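Alcohol dehydrogenase (Aeropyrum pernix, PDB 1H2B) probably catalyses the NAD-dependent oxidation of alcohols as a zinc-containing dehydrogenase of a hyperthermophilic archaeon, and binds zinc and NAD. Local coordinates at residues A18-E23 and R29-D34; D332-D337 and L343-K348. All coordinates share one frame; numbering follows the deposited sequence.

Interaction 1. Residues A18-E23 and R29-D34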
loop_
_atom_site.group_PDB
_atom_site.type_symbol
_atom_site.label_atom_id
_atom_site.label_comp_id
_atom_site.label_asym_id
_atom_site.label_seq_id
_atom_site.Cartn_x
_atom_site.Cartn_y
_atom_site.Cartn_z
ATOM N N ALA B 18 -27.219 -37.268 4.837
ATOM C CA ALA B 18 -26.390 -36.150 5.323
ATOM C C ALA B 18 -25.666 -36.495 6.637
ATOM O O ALA B 18 -26.163 -37.278 7.423
ATOM C CB ALA B 18 -27.260 -34.918 5.524
ATOM N N ALA B 19 -24.519 -35.862 6.895
ATOM C CA ALA B 19 -23.821 -36.020 8.185
ATOM C C ALA B 19 -24.111 -34.805 9.049
ATOM O O ALA B 19 -23.731 -33.663 8.701
ATOM C CB ALA B 19 -22.318 -36.184 7.952
ATOM N N ARG B 20 -24.826 -35.018 10.165
ATOM C CA ARG B 20 -25.363 -33.897 10.937
ATOM C C ARG B 20 -24.943 -33.879 12.372
ATOM O O ARG B 20 -24.840 -34.928 13.008
ATOM C CB ARG B 20 -26.877 -33.849 10.863
ATOM C CG ARG B 20 -27.393 -34.117 9.460
ATOM C CD ARG B 20 -28.847 -33.809 9.340
ATOM N NE ARG B 20 -29.090 -32.401 9.032
ATOM C CZ ARG B 20 -30.227 -31.773 9.275
ATOM N NH1 ARG B 20 -31.260 -32.406 9.861
ATOM N NH2 ARG B 20 -30.344 -30.515 8.933
ATOM N N LEU B 21 -24.691 -32.673 12.854
ATOM C CA LEU B 21 -24.360 -32.415 14.242
ATOM C C LEU B 21 -25.663 -32.246 15.014
ATOM O O LEU B 21 -26.383 -31.285 14.790
ATOM C CB LEU B 21 -23.515 -31.133 14.359
ATOM C CG LEU B 21 -22.841 -30.806 15.692
ATOM C CD1 LEU B 21 -21.816 -29.726 15.436
ATOM C CD2 LEU B 21 -23.816 -30.330 16.764
ATOM N N HIS B 22 -25.945 -33.191 15.919
ATOM C CA HIS B 22 -27.075 -33.087 16.857
ATOM C C HIS B 22 -26.634 -32.704 18.251
ATOM O O HIS B 22 -27.329 -31.974 18.938
ATOM C CB HIS B 22 -27.823 -34.413 16.975
ATOM C CG HIS B 22 -28.655 -34.755 15.784
ATOM N ND1 HIS B 22 -30.030 -34.665 15.786
ATOM C CD2 HIS B 22 -28.307 -35.196 14.550
ATOM C CE1 HIS B 22 -30.494 -35.053 14.612
ATOM N NE2 HIS B 22 -29.469 -35.375 13.842
ATOM N N GLU B 23 -25.482 -33.219 18.665
ATOM C CA GLU B 23 -24.944 -32.950 19.983
ATOM C C GLU B 23 -23.440 -32.790 19.892
ATOM O O GLU B 23 -22.775 -33.570 19.200
ATOM C CB GLU B 23 -25.236 -34.116 20.945
ATOM C CG GLU B 23 -26.606 -34.759 20.816
ATOM C CD GLU B 23 -26.665 -36.149 21.424
ATOM O OE1 GLU B 23 -26.909 -37.127 20.677
ATOM O OE2 GLU B 23 -26.477 -36.259 22.657
ATOM N N ARG B 29 -24.179 -37.706 13.088
ATOM C CA ARG B 29 -25.169 -38.700 12.703
ATOM C C ARG B 29 -25.352 -38.738 11.187
ATOM O O ARG B 29 -25.558 -37.689 10.552
ATOM C CB ARG B 29 -26.479 -38.442 13.456
ATOM C CG ARG B 29 -26.316 -38.820 14.934
ATOM C CD ARG B 29 -26.927 -37.877 15.949
ATOM N NE ARG B 29 -28.376 -38.028 15.991
ATOM C CZ ARG B 29 -29.141 -37.860 17.069
ATOM N NH1 ARG B 29 -28.628 -37.529 18.249
ATOM N NH2 ARG B 29 -30.447 -38.020 16.956
ATOM N N ILE B 30 -25.197 -39.918 10.600
ATOM C CA ILE B 30 -25.406 -40.073 9.169
ATOM C C ILE B 30 -26.866 -40.474 9.021
ATOM O O ILE B 30 -27.264 -41.531 9.524
ATOM C CB ILE B 30 -24.448 -41.129 8.550
ATOM C CG1 ILE B 30 -22.973 -40.722 8.757
ATOM C CG2 ILE B 30 -24.757 -41.331 7.085
ATOM C CD1 ILE B 30 -22.007 -41.892 8.727
ATOM N N GLU B 31 -27.681 -39.626 8.386
ATOM C CA GLU B 31 -29.128 -39.857 8.372
ATOM C C GLU B 31 -29.775 -39.222 7.164
ATOM O O GLU B 31 -29.141 -38.448 6.459
ATOM C CB GLU B 31 -29.761 -39.283 9.624
ATOM C CG GLU B 31 -29.578 -37.795 9.827
ATOM C CD GLU B 31 -29.700 -37.390 11.268
ATOM O OE1 GLU B 31 -29.848 -38.282 12.128
ATOM O OE2 GLU B 31 -29.646 -36.179 11.551
ATOM N N ASP B 32 -31.037 -39.551 6.920
ATOM C CA ASP B 32 -31.779 -38.850 5.868
ATOM C C ASP B 32 -32.266 -37.467 6.292
ATOM O O ASP B 32 -32.603 -37.224 7.448
ATOM C CB ASP B 32 -32.955 -39.695 5.375
ATOM C CG ASP B 32 -32.535 -41.084 4.949
ATOM O OD1 ASP B 32 -31.828 -41.204 3.919
ATOM O OD2 ASP B 32 -32.866 -42.112 5.586
ATOM N N VAL B 33 -32.303 -36.547 5.329
ATOM C CA VAL B 33 -32.815 -35.205 5.552
ATOM C C VAL B 33 -33.600 -34.880 4.281
ATOM O O VAL B 33 -33.437 -35.553 3.282
ATOM C CB VAL B 33 -31.671 -34.215 5.797
ATOM C CG1 VAL B 33 -30.851 -34.658 6.969
ATOM C CG2 VAL B 33 -30.782 -34.220 4.664
ATOM N N ASP B 34 -34.493 -33.889 4.321
ATOM C CA ASP B 34 -35.206 -33.551 3.093
ATOM C C ASP B 34 -34.280 -32.782 2.130
ATOM O O ASP B 34 -33.303 -32.133 2.546
ATOM C CB ASP B 34 -36.441 -32.691 3.423
ATOM C CG ASP B 34 -37.518 -33.464 4.161
ATOM O OD1 ASP B 34 -37.389 -34.681 4.303
ATOM O OD2 ASP B 34 -38.487 -32.891 4.670
HETATM O O HOH W 1 -31.894 -34.748 11.124
#
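A18 and E31 form one hydrogen-bonded pair of an antiparallel beta hairpin, and R20 and R29 form the other. In each pair both backbone amides and both carbonyls are used; R20 N to R29 O measures 2.8 Å. Between them A19 faces I30 as a non-hydrogen-bonded pair. H22 NE2 donates to E31 OE2 in a His-carboxylate hydrogen bond, almost straight (179°); the modelled 2.4 Å is doubtfully short. A water accepts from R20 NH1 and donates to the same E31 OE2, each at 2.7 Å. R20 NE is hydrogen-bonded to T76 OG1, and NH2 makes a salt bridge to D134. V33 CG1 lies over one face of the R20 guanidinium. The R29 guanidinium lies flat on the H22 ring, planes 11° apart and centres 3.6 Å apart. The R29 chain bends at chi2 (138°) and chi3 to bring the guanidinium there, and NH1 makes a salt bridge to E23 OE1 at 3.0 Å. With an alanine here in place of H22, E31 OE2 would probably lose its imidazole donor, and the R29 guanidinium the ring it lies flat against. A18 CB meets V33 CG2 at 3.7 Å. Strand 29-32 is outermost in a three-stranded antiparallel sheet within this chain, and strand 17-21 pairs on with strand 75-76.

Interaction 2. Residues D332-D337 and L343-K348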
loop_
_atom_site.group_PDB
_atom_site.type_symbol
_atom_site.label_atom_id
_atom_site.label_comp_id
_atom_site.label_asym_id
_atom_site.label_seq_id
_atom_site.Cartn_x
_atom_site.Cartn_y
_atom_site.Cartn_z
ATOM N N ASP B 332 -6.766 -37.034 0.411
ATOM C CA ASP B 332 -7.074 -38.338 0.955
ATOM C C ASP B 332 -8.605 -38.555 0.789
ATOM O O ASP B 332 -9.416 -38.037 1.556
ATOM C CB ASP B 332 -6.611 -38.312 2.411
ATOM C CG ASP B 332 -6.870 -39.596 3.143
ATOM O OD1 ASP B 332 -6.827 -40.659 2.501
ATOM O OD2 ASP B 332 -7.175 -39.617 4.356
ATOM N N ILE B 333 -8.990 -39.352 -0.217
ATOM C CA ILE B 333 -10.400 -39.481 -0.593
ATOM C C ILE B 333 -11.072 -40.606 0.156
ATOM O O ILE B 333 -10.541 -41.736 0.198
ATOM C CB ILE B 333 -10.542 -39.724 -2.103
ATOM C CG1 ILE B 333 -9.947 -38.550 -2.885
ATOM C CG2 ILE B 333 -12.013 -39.910 -2.481
ATOM C CD1 ILE B 333 -9.757 -38.799 -4.341
ATOM N N HIS B 334 -12.212 -40.289 0.744
ATOM C CA HIS B 334 -13.033 -41.235 1.486
ATOM C C HIS B 334 -14.502 -41.060 1.159
ATOM O O HIS B 334 -14.910 -40.064 0.553
ATOM C CB HIS B 334 -12.787 -41.072 2.973
ATOM C CG HIS B 334 -11.384 -41.404 3.357
ATOM N ND1 HIS B 334 -10.958 -42.706 3.540
ATOM C CD2 HIS B 334 -10.293 -40.620 3.508
ATOM C CE1 HIS B 334 -9.667 -42.704 3.824
ATOM N NE2 HIS B 334 -9.241 -41.452 3.811
ATOM N N LYS B 335 -15.312 -42.060 1.505
ATOM C CA LYS B 335 -16.742 -41.919 1.304
ATOM C C LYS B 335 -17.383 -41.074 2.391
ATOM O O LYS B 335 -16.892 -41.024 3.525
ATOM C CB LYS B 335 -17.435 -43.309 1.272
ATOM C CG LYS B 335 -16.983 -44.211 0.124
ATOM C CD LYS B 335 -17.265 -43.631 -1.256
ATOM C CE LYS B 335 -18.335 -44.417 -2.030
ATOM N NZ LYS B 335 -18.511 -43.913 -3.445
ATOM N N LEU B 336 -18.498 -40.417 2.053
ATOM C CA LEU B 336 -19.246 -39.633 3.035
ATOM C C LEU B 336 -19.456 -40.396 4.343
ATOM O O LEU B 336 -19.303 -39.845 5.434
ATOM C CB LEU B 336 -20.593 -39.127 2.456
ATOM C CG LEU B 336 -21.516 -38.376 3.423
ATOM C CD1 LEU B 336 -20.861 -37.098 3.979
ATOM C CD2 LEU B 336 -22.859 -38.013 2.785
ATOM N N ASP B 337 -19.802 -41.677 4.254
ATOM C CA ASP B 337 -20.157 -42.339 5.502
ATOM C C ASP B 337 -18.949 -42.732 6.359
ATOM O O ASP B 337 -19.122 -43.224 7.482
ATOM C CB ASP B 337 -21.129 -43.513 5.284
ATOM C CG ASP B 337 -20.578 -44.572 4.387
ATOM O OD1 ASP B 337 -19.346 -44.771 4.352
ATOM O OD2 ASP B 337 -21.325 -45.288 3.675
ATOM N N LEU B 343 -12.599 -37.822 10.876
ATOM C CA LEU B 343 -12.455 -36.834 11.944
ATOM C C LEU B 343 -11.563 -37.376 13.064
ATOM O O LEU B 343 -10.720 -36.668 13.576
ATOM C CB LEU B 343 -13.820 -36.458 12.514
ATOM C CG LEU B 343 -14.716 -35.569 11.639
ATOM C CD1 LEU B 343 -16.119 -35.491 12.232
ATOM C CD2 LEU B 343 -14.084 -34.141 11.582
ATOM N N GLU B 344 -11.740 -38.656 13.419
ATOM C CA GLU B 344 -10.815 -39.270 14.368
ATOM C C GLU B 344 -9.343 -39.223 13.886
ATOM O O GLU B 344 -8.427 -38.847 14.664
ATOM C CB GLU B 344 -11.261 -40.714 14.644
ATOM C CG GLU B 344 -12.461 -40.825 15.579
ATOM C CD GLU B 344 -13.113 -42.215 15.540
ATOM O OE1 GLU B 344 -12.387 -43.237 15.417
ATOM O OE2 GLU B 344 -14.367 -42.288 15.626
ATOM N N ARG B 345 -9.095 -39.605 12.637
ATOM C CA ARG B 345 -7.734 -39.566 12.090
ATOM C C ARG B 345 -7.192 -38.135 12.114
ATOM O O ARG B 345 -6.048 -37.888 12.492
ATOM C CB ARG B 345 -7.713 -40.095 10.668
ATOM C CG ARG B 345 -8.038 -41.620 10.595
ATOM C CD ARG B 345 -8.019 -42.189 9.215
ATOM N NE ARG B 345 -6.837 -41.749 8.474
ATOM C CZ ARG B 345 -6.874 -41.134 7.294
ATOM N NH1 ARG B 345 -8.040 -40.906 6.677
ATOM N NH2 ARG B 345 -5.739 -40.752 6.724
ATOM N N LEU B 346 -8.040 -37.198 11.711
ATOM C CA LEU B 346 -7.595 -35.789 11.687
ATOM C C LEU B 346 -7.191 -35.307 13.064
ATOM O O LEU B 346 -6.165 -34.632 13.206
ATOM C CB LEU B 346 -8.671 -34.866 11.066
ATOM C CG LEU B 346 -8.221 -33.418 10.766
ATOM C CD1 LEU B 346 -7.127 -33.328 9.739
ATOM C CD2 LEU B 346 -9.477 -32.682 10.245
ATOM N N GLU B 347 -7.978 -35.642 14.094
ATOM C CA GLU B 347 -7.668 -35.232 15.467
ATOM C C GLU B 347 -6.302 -35.792 15.876
ATOM O O GLU B 347 -5.571 -35.139 16.645
ATOM C CB GLU B 347 -8.773 -35.721 16.415
ATOM C CG GLU B 347 -8.541 -35.492 17.903
ATOM C CD GLU B 347 -8.541 -34.033 18.297
ATOM O OE1 GLU B 347 -9.118 -33.188 17.558
ATOM O OE2 GLU B 347 -7.966 -33.725 19.360
ATOM N N LYS B 348 -5.968 -36.972 15.344
ATOM C CA LYS B 348 -4.690 -37.651 15.679
ATOM C C LYS B 348 -3.507 -37.276 14.804
ATOM O O LYS B 348 -2.380 -37.772 14.999
ATOM C CB LYS B 348 -4.847 -39.181 15.700
ATOM C CG LYS B 348 -5.857 -39.673 16.723
ATOM C CD LYS B 348 -6.138 -41.162 16.507
ATOM C CE LYS B 348 -5.375 -42.010 17.508
ATOM N NZ LYS B 348 -4.872 -43.292 16.908
#
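D332 OD2 is gripped by two nitrogens of the R345 guanidinium, NH1 at 2.8 Å and NH2 at 3.0 Å. This salt bridge joins strand 331-335 to helix 339-347, the first two elements of a beta-alpha-beta unit that strand 354-358 completes. The backbones stay well apart, with the CA atoms of D332 and L346 11.0 Å from each other. The contact is made by side chains alone, mostly by the reach of R345, and the area buried is small.

The guanidinium comes end-on, with D332 OD2 in its plane. The carboxylate is turned almost perpendicular to that plane, at 88°. NH1 meets OD2 nearly along its C-O bond, whereas NH2 arrives from above the carboxylate plane. R345 bends at chi3 (46°), which turns its head toward the strand. NH2 also donates to the backbone carbonyl of E350, just beyond the helix, so a second bond limits its rotation.

H334 lies two residues along the strand from D332. Its NE2 makes a weak bond of 2.8 Å to the same D332 OD2, which sits at the ring edge. The other ring nitrogen, ND1, is hydrogen-bonded to E338, which probably limits the turning of the ring. The positive charge of R345 would probably stabilise the ionised form of D332.

D332 and H334 are ligands of a third zinc seen in this protein, but that metal is not bound to this chain. Here R345 NH1 approaches within 3.2 Å of H334 NE2.

How the interactions relate
Interaction 1 comes first along the chain, near the N-terminus, and interaction 2 follows near the C-terminus. Their centres are about 17 Å apart, on the same side of the chain's centre. They belong to different sheets: the small antiparallel sheet of strands 17-21, 29-32 and 75-76, and the mixed sheet containing strands 331-335 and 354-358. The two meet directly where I30 CD1 packs on D337 O at 3.4 Å. An early hairpin and the C-terminal beta-alpha-beta unit are thus packed against each other. F137 touches A19 of 18-23 and L336 of 332-337, while L28 touches L21 and L343. L346 of helix 339-347 also touches the bound NAD.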